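Local coordinates for protein N-ACETYLMURAMOYL-L-ALANINE AMIDASE CwlV (Paenibacillus polymyxa, PDB 1JWQ) that probably hydrolyses, through this zinc-binding catalytic domain, the amide bond between N-acetylmuramic acid and L-alanine in bacterial cell-wall peptidoglycan, at residues S84-S87 with A88-G91; K102-A105 with N106-K110; N127-V130 with I131-T135; E158-Q161 with N162-A165. One frame throughout, in Å; residues are numbered along the deposited sequence.

Overall arrangement
All four contacts are local, each made within one unbroken piece of chain; they follow one another in series, and none nests in or crosses another. Contact 1 shapes the loop between strands 75-82 and 92-96. Contact 2 lies at the start of helix 102-116, the crossover from strand 92-96 to strand 120-125. Contact 3 spans the short helix 129-132 before strand 138-145, with Val130 near zinc ligand His80. Contact 4 opens the C-terminal helix 158-176, which packs on helix 102-116. The centres of contacts 3 and 4 lie about 26 Å apart, on opposite sides of the chain's centre in this alpha-beta-alpha domain.

Contact 1 of 4, residues S84-S87 with A88-G91; sequences SGSS and ASNG
Ser84 and Ser89 join their hydroxyls across the loop, OG to OG at 2.8 Å, and either may be the donor. The torsions make the meeting possible: Ser84 turns OG away from its own N (chi1 169°), while Ser89 keeps OG beside its N and opposite its carbonyl carbon (chi1 -58°). The side chains are drawn close, with Ser84 CB only 3.4 Å from Ser89 CB, tighter than ordinary carbon contact. Ser84 OG also accepts a nearly straight bond from Ser86 N at 3.1 Å, which fixes the hydroxyl's place and forms an ST turn over Gly85. Ser86 likewise has OG anti to its backbone N, and this OG accepts from Ala88 N at 3.2 Å while touching Ala88 CB at 3.4 Å. Its carbonyl O takes a weak bond from Ser89 N at 3.3 Å. A water also bridges the two residues, donating to Ser86 O at 2.6 Å and to Ser89 O. Around the loop, Ser147 OG bonds the backbone N of Ser84, Asn148 ND2 bonds Ser87 O, and Tyr145 of strand 138-145 touches both Ser84 and Ser89. The site lies at the surface, with the Ser84 side chain about 13 Å from the zinc ion. An ST turn thus leads into a type I beta turn from Ser86 to Ser89, a serine-rich connection between strands 75-82 and 92-96.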
ATOM      1  N   SER A  84       9.378  12.312  -6.800  1.00 13.96           N
ATOM      2  CA  SER A  84       9.394  13.063  -8.047  1.00 14.19           C
ATOM      3  C   SER A  84      10.653  13.916  -8.146  1.00 13.89           C
ATOM      4  O   SER A  84      11.247  14.265  -7.131  1.00 14.94           O
ATOM      5  CB  SER A  84       8.169  13.973  -8.117  1.00 14.68           C
ATOM      6  OG  SER A  84       8.274  14.900  -9.188  1.00 16.08           O
ATOM      7  N   GLY A  85      11.044  14.247  -9.371  1.00 14.81           N
ATOM      8  CA  GLY A  85      12.215  15.080  -9.582  1.00 15.03           C
ATOM      9  C   GLY A  85      11.976  16.486  -9.060  1.00 17.00           C
ATOM     10  O   GLY A  85      12.921  17.245  -8.845  1.00 19.15           O
ATOM     11  N   SER A  86      10.709  16.841  -8.870  1.00 16.46           N
ATOM     12  CA  SER A  86      10.346  18.155  -8.342  1.00 16.86           C
ATOM     13  C   SER A  86       9.813  18.003  -6.922  1.00 17.17           C
ATOM     14  O   SER A  86       8.950  17.159  -6.667  1.00 15.36           O
ATOM     15  CB  SER A  86       9.272  18.811  -9.209  1.00 16.25           C
ATOM     16  OG  SER A  86       8.776  19.982  -8.578  1.00 16.40           O
ATOM     17  N   SER A  87      10.311  18.826  -6.002  1.00 16.28           N
ATOM     18  CA  SER A  87       9.870  18.753  -4.610  1.00 17.14           C
ATOM     19  C   SER A  87       8.445  19.271  -4.448  1.00 15.75           C
ATOM     20  O   SER A  87       7.851  19.158  -3.374  1.00 16.44           O
ATOM     21  CB  SER A  87      10.806  19.558  -3.701  1.00 18.12           C
ATOM     22  OG  SER A  87      10.533  20.947  -3.787  1.00 17.94           O
ATOM     23  N   ALA A  88       7.898  19.838  -5.517  1.00 15.95           N
ATOM     24  CA  ALA A  88       6.545  20.374  -5.491  1.00 15.32           C
ATOM     25  C   ALA A  88       5.484  19.282  -5.620  1.00 15.00           C
ATOM     26  O   ALA A  88       4.369  19.427  -5.114  1.00 15.05           O
ATOM     27  CB  ALA A  88       6.371  21.397  -6.614  1.00 17.13           C
ATOM     28  N   SER A  89       5.828  18.194  -6.303  1.00 14.63           N
ATOM     29  CA  SER A  89       4.882  17.098  -6.507  1.00 14.10           C
ATOM     30  C   SER A  89       4.319  16.593  -5.186  1.00 13.81           C
ATOM     31  O   SER A  89       5.046  16.460  -4.203  1.00 14.66           O
ATOM     32  CB  SER A  89       5.561  15.961  -7.271  1.00 14.99           C
ATOM     33  OG  SER A  89       6.052  16.431  -8.516  1.00 14.98           O
ATOM     34  N   ASN A  90       3.021  16.307  -5.171  1.00 14.78           N
ATOM     35  CA  ASN A  90       2.369  15.852  -3.953  1.00 13.97           C
ATOM     36  C   ASN A  90       1.032  15.185  -4.231  1.00 12.26           C
ATOM     37  O   ASN A  90       0.393  15.429  -5.258  1.00 12.88           O
ATOM     38  CB  ASN A  90       2.116  17.041  -3.028  1.00 14.21           C
ATOM     39  CG  ASN A  90       1.172  18.062  -3.649  1.00 15.91           C
ATOM     40  OD1 ASN A  90       1.563  18.839  -4.522  1.00 18.76           O
ATOM     41  ND2 ASN A  90      -0.081  18.045  -3.218  1.00 15.97           N
ATOM     42  N   GLY A  91       0.603  14.344  -3.302  1.00 11.71           N
ATOM     43  CA  GLY A  91      -0.677  13.694  -3.478  1.00 10.75           C
ATOM     44  C   GLY A  91      -0.674  12.191  -3.322  1.00 11.36           C
ATOM     45  O   GLY A  91       0.369  11.542  -3.286  1.00 11.05           O
TER
HETATM   46  O   HOH W   1       7.801  15.994  -4.647  1.00 13.75           O

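Contact 2 of 4, residues K102-A105 with N106-K110; sequences KAFA and NVMHK
Phe104 and Met108, one helical turn apart, lie side by side and point the same way. Their apolar contact is made at the ends, Phe104 CZ to Met108 CE at 3.9 Å, with the methyl approaching the ring obliquely. Met108 has CG anti to its backbone N, but bends at chi2 (59°) and chi3 (82°), which brings CE back to the ring. Backbone bonds are the second kind of interaction: Asn106 N to Lys102 O (2.8 Å), Val107 N to Ala103 O (3.0 Å), Met108 N to Phe104 O (2.7 Å) and His109 N to Ala105 O (2.8 Å). This unbroken run is that of a regular alpha helix. Side chains also rest on these carbonyls, Val107 CG2 lying 3.4 Å from Ala103 O and Met108 CB 3.2 Å from Phe104 O. The imidazole of His109 reaches beyond the turn, held by Thr94 OG1 at ND1 and Asp120 OD2 at NE2. Helix 102-116 links strands 92-96 and 120-125 in a beta-alpha-beta crossover. Its buried side lies on the sheet, Phe104 against Val75, Val77 and Val139, and Ala105 against Ile123, while Met108 also meets Ile168 and Ile172 of the adjoining helix 158-176.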
ATOM      1  N   LYS A 102     -10.032  -3.192 -11.018  1.00 13.41           N
ATOM      2  CA  LYS A 102     -10.614  -1.854 -10.971  1.00 13.40           C
ATOM      3  C   LYS A 102     -11.666  -1.640  -9.886  1.00 13.42           C
ATOM      4  O   LYS A 102     -11.667  -0.600  -9.225  1.00 13.36           O
ATOM      5  CB  LYS A 102     -11.198  -1.481 -12.338  1.00 15.66           C
ATOM      6  CG  LYS A 102     -10.195  -1.600 -13.474  1.00 21.48           C
ATOM      7  CD  LYS A 102     -10.737  -1.020 -14.775  1.00 27.08           C
ATOM      8  CE  LYS A 102     -10.854   0.496 -14.697  1.00 29.66           C
ATOM      9  NZ  LYS A 102     -11.310   1.091 -15.984  1.00 32.14           N
ATOM     10  N   ALA A 103     -12.555  -2.612  -9.697  1.00 11.30           N
ATOM     11  CA  ALA A 103     -13.600  -2.483  -8.683  1.00 12.05           C
ATOM     12  C   ALA A 103     -12.961  -2.289  -7.319  1.00 11.58           C
ATOM     13  O   ALA A 103     -13.366  -1.426  -6.545  1.00 13.15           O
ATOM     14  CB  ALA A 103     -14.484  -3.724  -8.673  1.00 11.69           C
ATOM     15  N   PHE A 104     -11.952  -3.101  -7.036  1.00 11.54           N
ATOM     16  CA  PHE A 104     -11.247  -3.018  -5.768  1.00 11.95           C
ATOM     17  C   PHE A 104     -10.530  -1.669  -5.663  1.00 10.98           C
ATOM     18  O   PHE A 104     -10.559  -1.030  -4.618  1.00 11.97           O
ATOM     19  CB  PHE A 104     -10.261  -4.186  -5.659  1.00 11.29           C
ATOM     20  CG  PHE A 104      -9.436  -4.185  -4.398  1.00 10.24           C
ATOM     21  CD1 PHE A 104      -9.976  -3.759  -3.185  1.00 10.46           C
ATOM     22  CD2 PHE A 104      -8.128  -4.648  -4.422  1.00  8.93           C
ATOM     23  CE1 PHE A 104      -9.211  -3.799  -2.011  1.00  9.49           C
ATOM     24  CE2 PHE A 104      -7.357  -4.695  -3.261  1.00 10.79           C
ATOM     25  CZ  PHE A 104      -7.902  -4.267  -2.051  1.00  8.62           C
ATOM     26  N   ALA A 105      -9.889  -1.229  -6.741  1.00 10.50           N
ATOM     27  CA  ALA A 105      -9.202   0.061  -6.704  1.00 10.68           C
ATOM     28  C   ALA A 105     -10.201   1.172  -6.370  1.00 10.83           C
ATOM     29  O   ALA A 105      -9.907   2.068  -5.580  1.00 10.40           O
ATOM     30  CB  ALA A 105      -8.526   0.347  -8.044  1.00 11.46           C
ATOM     31  N   ASN A 106     -11.386   1.108  -6.971  1.00 12.46           N
ATOM     32  CA  ASN A 106     -12.416   2.113  -6.715  1.00 13.85           C
ATOM     33  C   ASN A 106     -12.831   2.119  -5.245  1.00 13.31           C
ATOM     34  O   ASN A 106     -12.892   3.174  -4.617  1.00 15.33           O
ATOM     35  CB  ASN A 106     -13.652   1.865  -7.589  1.00 15.64           C
ATOM     36  CG  ASN A 106     -13.396   2.149  -9.060  1.00 21.93           C
ATOM     37  OD1 ASN A 106     -12.777   3.151  -9.412  1.00 23.48           O
ATOM     38  ND2 ASN A 106     -13.892   1.273  -9.930  1.00 26.30           N
ATOM     39  N   VAL A 107     -13.121   0.945  -4.695  1.00 12.45           N
ATOM     40  CA  VAL A 107     -13.524   0.868  -3.294  1.00 12.78           C
ATOM     41  C   VAL A 107     -12.364   1.302  -2.404  1.00 12.54           C
ATOM     42  O   VAL A 107     -12.536   2.125  -1.505  1.00 12.55           O
ATOM     43  CB  VAL A 107     -13.978  -0.564  -2.913  1.00 12.53           C
ATOM     44  CG1 VAL A 107     -14.298  -0.646  -1.417  1.00 13.51           C
ATOM     45  CG2 VAL A 107     -15.210  -0.944  -3.731  1.00 13.78           C
ATOM     46  N   MET A 108     -11.176   0.763  -2.660  1.00 11.02           N
ATOM     47  CA  MET A 108     -10.012   1.128  -1.859  1.00 11.67           C
ATOM     48  C   MET A 108      -9.796   2.641  -1.842  1.00 11.48           C
ATOM     49  O   MET A 108      -9.662   3.246  -0.779  1.00 11.67           O
ATOM     50  CB  MET A 108      -8.753   0.442  -2.399  1.00 11.65           C
ATOM     51  CG  MET A 108      -7.465   0.894  -1.726  1.00 11.87           C
ATOM     52  SD  MET A 108      -7.462   0.607   0.062  1.00 11.24           S
ATOM     53  CE  MET A 108      -7.002  -1.117   0.094  1.00 11.01           C
ATOM     54  N   HIS A 109      -9.775   3.255  -3.017  1.00 11.86           N
ATOM     55  CA  HIS A 109      -9.554   4.695  -3.106  1.00 11.84           C
ATOM     56  C   HIS A 109     -10.603   5.484  -2.330  1.00 12.06           C
ATOM     57  O   HIS A 109     -10.297   6.507  -1.726  1.00 12.40           O
ATOM     58  CB  HIS A 109      -9.560   5.146  -4.569  1.00 12.24           C
ATOM     59  CG  HIS A 109      -8.861   6.450  -4.795  1.00 14.18           C
ATOM     60  ND1 HIS A 109      -7.502   6.605  -4.622  1.00 15.81           N
ATOM     61  CD2 HIS A 109      -9.335   7.666  -5.164  1.00 13.07           C
ATOM     62  CE1 HIS A 109      -7.170   7.858  -4.874  1.00 15.84           C
ATOM     63  NE2 HIS A 109      -8.262   8.522  -5.205  1.00 14.93           N
ATOM     64  N   LYS A 110     -11.841   5.000  -2.358  1.00 12.44           N
ATOM     65  CA  LYS A 110     -12.954   5.649  -1.664  1.00 11.84           C
ATOM     66  C   LYS A 110     -12.658   5.885  -0.179  1.00 12.56           C
ATOM     67  O   LYS A 110     -13.003   6.930   0.376  1.00 14.98           O
ATOM     68  CB  LYS A 110     -14.219   4.793  -1.806  1.00 13.32           C
ATOM     69  CG  LYS A 110     -15.482   5.410  -1.211  1.00 13.59           C
ATOM     70  CD  LYS A 110     -16.671   4.467  -1.346  1.00 18.94           C
ATOM     71  CE  LYS A 110     -17.990   5.177  -1.048  1.00 23.73           C
ATOM     72  NZ  LYS A 110     -17.971   5.907   0.248  1.00 27.38           N
TER

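Contact 3 of 4, residues N127-V130 with I131-T135; sequences NFHV and IRETT
Arg132 reaches back to Asn127, NH1 donating to OD1 at 2.9 Å. The oxygen lies at the edge of the guanidinium, in its plane, yet the donor stands above the amide's carbonyl plane, and the two flat groups are turned 57° apart. At a different edge of the same plane, NE makes a salt bridge to Glu133 OE1 at 2.8 Å, using that oxygen's anti lone pair. Thr134 OG1 donates to Val130 O at 2.7 Å, its hydroxyl set between its backbone N and carbonyl carbon (chi1 29°). His129 O accepts from Glu133 N at 2.9 Å, almost straight, and also from Arg132 N. The backbone bonds belong to the short helix 129-132, with Phe128 at its N-cap position; Phe128 O accepts from Ile131 N. A lysine in place of Arg132 would probably lose the flat, two-sided grip, leaving either Asn127 OD1 or Glu133 OE1 without its mate. Over one face of the His129 ring Glu133 CG makes a CH-pi contact, 3.7 Å from the centroid, while a face of the guanidinium rests on His129 CA. On the apolar side, Phe128 CB meets Ile131 CG1 at 3.8 Å, and Ile131 CD1 comes obliquely to the Phe128 ring, which also meets Tyr95 edge-to-face. Val130 packs on Leu140 and Phe76, its side chain about 5 Å from that of zinc ligand His80.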
ATOM      1  N   ASN A 127       1.651  -0.095 -14.843  1.00 10.59           N
ATOM      2  CA  ASN A 127       2.193  -1.382 -15.241  1.00 11.99           C
ATOM      3  C   ASN A 127       3.278  -1.812 -14.266  1.00 12.35           C
ATOM      4  O   ASN A 127       4.464  -1.794 -14.585  1.00 13.24           O
ATOM      5  CB  ASN A 127       2.754  -1.322 -16.662  1.00 10.75           C
ATOM      6  CG  ASN A 127       3.247  -2.673 -17.143  1.00 14.51           C
ATOM      7  OD1 ASN A 127       2.643  -3.705 -16.844  1.00 16.06           O
ATOM      8  ND2 ASN A 127       4.337  -2.674 -17.897  1.00 15.04           N
ATOM      9  N   PHE A 128       2.852  -2.205 -13.070  1.00 13.31           N
ATOM     10  CA  PHE A 128       3.769  -2.634 -12.020  1.00 11.58           C
ATOM     11  C   PHE A 128       3.647  -4.138 -11.820  1.00 11.27           C
ATOM     12  O   PHE A 128       2.547  -4.672 -11.694  1.00 10.86           O
ATOM     13  CB  PHE A 128       3.442  -1.891 -10.722  1.00 12.77           C
ATOM     14  CG  PHE A 128       3.422  -0.391 -10.873  1.00 15.59           C
ATOM     15  CD1 PHE A 128       2.422   0.367 -10.274  1.00 16.08           C
ATOM     16  CD2 PHE A 128       4.396   0.261 -11.626  1.00 19.27           C
ATOM     17  CE1 PHE A 128       2.386   1.751 -10.422  1.00 15.83           C
ATOM     18  CE2 PHE A 128       4.368   1.649 -11.781  1.00 20.36           C
ATOM     19  CZ  PHE A 128       3.362   2.393 -11.179  1.00 19.66           C
ATOM     20  N   HIS A 129       4.792  -4.809 -11.784  1.00 10.84           N
ATOM     21  CA  HIS A 129       4.859  -6.256 -11.637  1.00 11.25           C
ATOM     22  C   HIS A 129       3.891  -6.865 -10.625  1.00  9.45           C
ATOM     23  O   HIS A 129       3.105  -7.744 -10.966  1.00 10.02           O
ATOM     24  CB  HIS A 129       6.292  -6.670 -11.278  1.00 12.19           C
ATOM     25  CG  HIS A 129       6.521  -8.150 -11.293  1.00 14.48           C
ATOM     26  ND1 HIS A 129       7.419  -8.753 -12.146  1.00 17.10           N
ATOM     27  CD2 HIS A 129       5.971  -9.148 -10.559  1.00 16.07           C
ATOM     28  CE1 HIS A 129       7.413 -10.059 -11.938  1.00 16.75           C
ATOM     29  NE2 HIS A 129       6.544 -10.324 -10.981  1.00 15.51           N
ATOM     30  N   VAL A 130       3.942  -6.403  -9.382  1.00 10.54           N
ATOM     31  CA  VAL A 130       3.081  -6.982  -8.355  1.00  9.13           C
ATOM     32  C   VAL A 130       1.575  -6.897  -8.597  1.00  7.65           C
ATOM     33  O   VAL A 130       0.832  -7.740  -8.096  1.00  8.62           O
ATOM     34  CB  VAL A 130       3.416  -6.411  -6.952  1.00  9.26           C
ATOM     35  CG1 VAL A 130       4.883  -6.687  -6.627  1.00 10.24           C
ATOM     36  CG2 VAL A 130       3.128  -4.926  -6.898  1.00 11.39           C
ATOM     37  N   ILE A 131       1.111  -5.907  -9.357  1.00  8.74           N
ATOM     38  CA  ILE A 131      -0.324  -5.819  -9.621  1.00  9.05           C
ATOM     39  C   ILE A 131      -0.674  -6.362 -11.011  1.00  8.61           C
ATOM     40  O   ILE A 131      -1.844  -6.550 -11.347  1.00  9.20           O
ATOM     41  CB  ILE A 131      -0.861  -4.361  -9.443  1.00  9.26           C
ATOM     42  CG1 ILE A 131      -0.066  -3.364 -10.295  1.00  8.35           C
ATOM     43  CG2 ILE A 131      -0.758  -3.960  -7.969  1.00  8.81           C
ATOM     44  CD1 ILE A 131      -0.637  -1.937 -10.254  1.00  7.59           C
ATOM     45  N   ARG A 132       0.358  -6.638 -11.802  1.00 10.02           N
ATOM     46  CA  ARG A 132       0.183  -7.176 -13.148  1.00 10.07           C
ATOM     47  C   ARG A 132       0.189  -8.701 -13.158  1.00 11.86           C
ATOM     48  O   ARG A 132      -0.665  -9.329 -13.784  1.00 12.42           O
ATOM     49  CB  ARG A 132       1.310  -6.698 -14.063  1.00 11.88           C
ATOM     50  CG  ARG A 132       1.292  -7.357 -15.436  1.00 14.63           C
ATOM     51  CD  ARG A 132       2.483  -6.931 -16.276  1.00 14.89           C
ATOM     52  NE  ARG A 132       3.746  -7.424 -15.734  1.00 15.50           N
ATOM     53  CZ  ARG A 132       4.759  -6.645 -15.364  1.00 16.95           C
ATOM     54  NH1 ARG A 132       4.662  -5.327 -15.475  1.00 15.72           N
ATOM     55  NH2 ARG A 132       5.873  -7.184 -14.889  1.00 16.29           N
ATOM     56  N   GLU A 133       1.168  -9.282 -12.470  1.00 11.10           N
ATOM     57  CA  GLU A 133       1.337 -10.730 -12.423  1.00 12.51           C
ATOM     58  C   GLU A 133       0.417 -11.449 -11.446  1.00 13.07           C
ATOM     59  O   GLU A 133       0.287 -12.671 -11.500  1.00 12.03           O
ATOM     60  CB  GLU A 133       2.800 -11.066 -12.128  1.00 12.75           C
ATOM     61  CG  GLU A 133       3.752 -10.503 -13.179  1.00 14.43           C
ATOM     62  CD  GLU A 133       3.445 -11.012 -14.582  1.00 16.98           C
ATOM     63  OE1 GLU A 133       3.578 -10.232 -15.550  1.00 16.08           O
ATOM     64  OE2 GLU A 133       3.076 -12.195 -14.718  1.00 17.91           O
ATOM     65  N   THR A 134      -0.217 -10.694 -10.556  1.00 12.42           N
ATOM     66  CA  THR A 134      -1.154 -11.280  -9.606  1.00 13.07           C
ATOM     67  C   THR A 134      -2.425 -11.608 -10.382  1.00 12.64           C
ATOM     68  O   THR A 134      -2.690 -11.004 -11.425  1.00 11.84           O
ATOM     69  CB  THR A 134      -1.480 -10.298  -8.470  1.00 12.82           C
ATOM     70  OG1 THR A 134      -1.373  -8.954  -8.956  1.00 11.69           O
ATOM     71  CG2 THR A 134      -0.520 -10.501  -7.300  1.00  9.43           C
ATOM     72  N   THR A 135      -3.204 -12.563  -9.882  1.00 12.89           N
ATOM     73  CA  THR A 135      -4.434 -12.965 -10.558  1.00 12.66           C
ATOM     74  C   THR A 135      -5.697 -12.581  -9.799  1.00 12.10           C
ATOM     75  O   THR A 135      -6.803 -12.779 -10.300  1.00 12.78           O
ATOM     76  CB  THR A 135      -4.473 -14.482 -10.801  1.00 14.17           C
ATOM     77  OG1 THR A 135      -4.495 -15.163  -9.541  1.00 13.44           O
ATOM     78  CG2 THR A 135      -3.250 -14.928 -11.595  1.00 15.60           C
TER

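Contact 4 of 4, residues E158-Q161 with N162-A165; sequences EDFQ and NRVA
The opening turns of the C-terminal helix 158-176, which packs against helices 26-42, 102-116 and 149-155, bring Phe160 and Val164 together. Val164 CG2 sits over one face of the Phe160 ring in a CH-pi contact, 3.7 Å from the centroid and 16° off the normal. The ring is carried there by CG anti to the backbone N (chi1 170°). Beside it the Arg163 chain, bent at chi3, crosses at about a right angle, the ring and guanidinium planes 86° apart; NH1 stands 3.9 Å from Phe160 CD1 and is bonded to Ala115 O. An alanine in place of Phe160 would probably open a gap beneath Val164 CG2 and leave Thr154, Leu155 and Thr116 without the ring they touch. The helix's own backbone bonds include Val164 N to Phe160 O at 2.9 Å and Ala165 N to Gln161 O at 2.7 Å. On the outer side two waters accept from Asn162 ND2, one donating to Asp159 OD1 at 2.8 Å, the other to Glu158 OE1. Lys36 salt-bridges Glu158 OE1 and bonds Asn162 OD1, so its positive charge probably offsets some of the carboxylate's. The Phe160-Val164 pair is thus apolar, while Glu158, Asp159 and Asn162 carry the bonds to water and Lys36.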
ATOM      1  N   GLU A 158       3.037   9.664  13.072  1.00 20.42           N
ATOM      2  CA  GLU A 158       2.286   8.540  13.617  1.00 23.52           C
ATOM      3  C   GLU A 158       0.778   8.613  13.461  1.00 21.94           C
ATOM      4  O   GLU A 158       0.149   7.628  13.080  1.00 20.81           O
ATOM      5  CB  GLU A 158       2.638   8.337  15.093  1.00 27.87           C
ATOM      6  CG  GLU A 158       3.753   7.336  15.287  1.00 34.92           C
ATOM      7  CD  GLU A 158       3.418   5.996  14.660  1.00 37.89           C
ATOM      8  OE1 GLU A 158       3.012   5.068  15.395  1.00 38.94           O
ATOM      9  OE2 GLU A 158       3.548   5.881  13.423  1.00 42.48           O
ATOM     10  N   ASP A 159       0.194   9.770  13.753  1.00 21.12           N
ATOM     11  CA  ASP A 159      -1.251   9.913  13.641  1.00 21.89           C
ATOM     12  C   ASP A 159      -1.703   9.748  12.196  1.00 19.56           C
ATOM     13  O   ASP A 159      -2.724   9.119  11.926  1.00 19.24           O
ATOM     14  CB  ASP A 159      -1.701  11.268  14.193  1.00 24.46           C
ATOM     15  CG  ASP A 159      -1.347  11.439  15.657  1.00 28.87           C
ATOM     16  OD1 ASP A 159      -1.488  10.458  16.420  1.00 28.99           O
ATOM     17  OD2 ASP A 159      -0.936  12.552  16.050  1.00 32.77           O
ATOM     18  N   PHE A 160      -0.935  10.316  11.273  1.00 19.27           N
ATOM     19  CA  PHE A 160      -1.237  10.214   9.849  1.00 16.75           C
ATOM     20  C   PHE A 160      -1.280   8.742   9.458  1.00 14.92           C
ATOM     21  O   PHE A 160      -2.245   8.279   8.851  1.00 15.25           O
ATOM     22  CB  PHE A 160      -0.154  10.922   9.026  1.00 16.66           C
ATOM     23  CG  PHE A 160      -0.244  10.662   7.544  1.00 14.73           C
ATOM     24  CD1 PHE A 160      -1.113  11.397   6.743  1.00 14.27           C
ATOM     25  CD2 PHE A 160       0.532   9.668   6.953  1.00 14.22           C
ATOM     26  CE1 PHE A 160      -1.207  11.143   5.374  1.00 11.80           C
ATOM     27  CE2 PHE A 160       0.443   9.407   5.584  1.00 12.38           C
ATOM     28  CZ  PHE A 160      -0.429  10.149   4.796  1.00 14.35           C
ATOM     29  N   GLN A 161      -0.230   8.012   9.818  1.00 13.80           N
ATOM     30  CA  GLN A 161      -0.141   6.591   9.494  1.00 15.40           C
ATOM     31  C   GLN A 161      -1.319   5.798  10.042  1.00 15.11           C
ATOM     32  O   GLN A 161      -1.900   4.974   9.340  1.00 13.34           O
ATOM     33  CB  GLN A 161       1.168   6.003  10.026  1.00 14.33           C
ATOM     34  CG  GLN A 161       2.406   6.707   9.500  1.00 13.84           C
ATOM     35  CD  GLN A 161       3.694   5.972   9.821  1.00 13.85           C
ATOM     36  OE1 GLN A 161       3.718   5.072  10.660  1.00 13.54           O
ATOM     37  NE2 GLN A 161       4.779   6.366   9.161  1.00 13.23           N
ATOM     38  N   ASN A 162      -1.676   6.045  11.296  1.00 15.73           N
ATOM     39  CA  ASN A 162      -2.787   5.324  11.901  1.00 14.80           C
ATOM     40  C   ASN A 162      -4.100   5.588  11.182  1.00 14.68           C
ATOM     41  O   ASN A 162      -4.894   4.676  10.968  1.00 13.80           O
ATOM     42  CB  ASN A 162      -2.918   5.696  13.380  1.00 16.05           C
ATOM     43  CG  ASN A 162      -1.782   5.143  14.213  1.00 17.82           C
ATOM     44  OD1 ASN A 162      -1.373   3.994  14.031  1.00 18.23           O
ATOM     45  ND2 ASN A 162      -1.272   5.948  15.141  1.00 18.32           N
ATOM     46  N   ARG A 163      -4.318   6.843  10.810  1.00 16.09           N
ATOM     47  CA  ARG A 163      -5.531   7.243  10.116  1.00 16.96           C
ATOM     48  C   ARG A 163      -5.596   6.593   8.732  1.00 15.13           C
ATOM     49  O   ARG A 163      -6.631   6.065   8.320  1.00 13.85           O
ATOM     50  CB  ARG A 163      -5.551   8.763   9.975  1.00 19.46           C
ATOM     51  CG  ARG A 163      -6.804   9.308   9.346  1.00 26.46           C
ATOM     52  CD  ARG A 163      -6.525  10.661   8.739  1.00 31.04           C
ATOM     53  NE  ARG A 163      -5.633  11.468   9.566  1.00 35.12           N
ATOM     54  CZ  ARG A 163      -4.791  12.367   9.073  1.00 36.30           C
ATOM     55  NH1 ARG A 163      -4.727  12.560   7.762  1.00 33.90           N
ATOM     56  NH2 ARG A 163      -4.038  13.092   9.888  1.00 37.60           N
ATOM     57  N   VAL A 164      -4.473   6.635   8.025  1.00 13.70           N
ATOM     58  CA  VAL A 164      -4.383   6.065   6.688  1.00 12.35           C
ATOM     59  C   VAL A 164      -4.476   4.547   6.733  1.00 11.11           C
ATOM     60  O   VAL A 164      -5.111   3.936   5.876  1.00 10.61           O
ATOM     61  CB  VAL A 164      -3.068   6.493   6.005  1.00 12.80           C
ATOM     62  CG1 VAL A 164      -2.910   5.785   4.666  1.00 12.11           C
ATOM     63  CG2 VAL A 164      -3.075   8.004   5.797  1.00 12.80           C
ATOM     64  N   ALA A 165      -3.850   3.942   7.740  1.00 11.02           N
ATOM     65  CA  ALA A 165      -3.889   2.494   7.890  1.00 10.66           C
ATOM     66  C   ALA A 165      -5.336   2.052   8.064  1.00 11.22           C
ATOM     67  O   ALA A 165      -5.747   1.011   7.550  1.00  9.50           O
ATOM     68  CB  ALA A 165      -3.055   2.059   9.096  1.00 10.41           C
TER
HETATM   69  O   HOH W   2       0.406   4.237  17.193  1.00 34.91           O
HETATM   70  O   HOH W   3      -2.953   8.064  16.185  1.00 31.02           O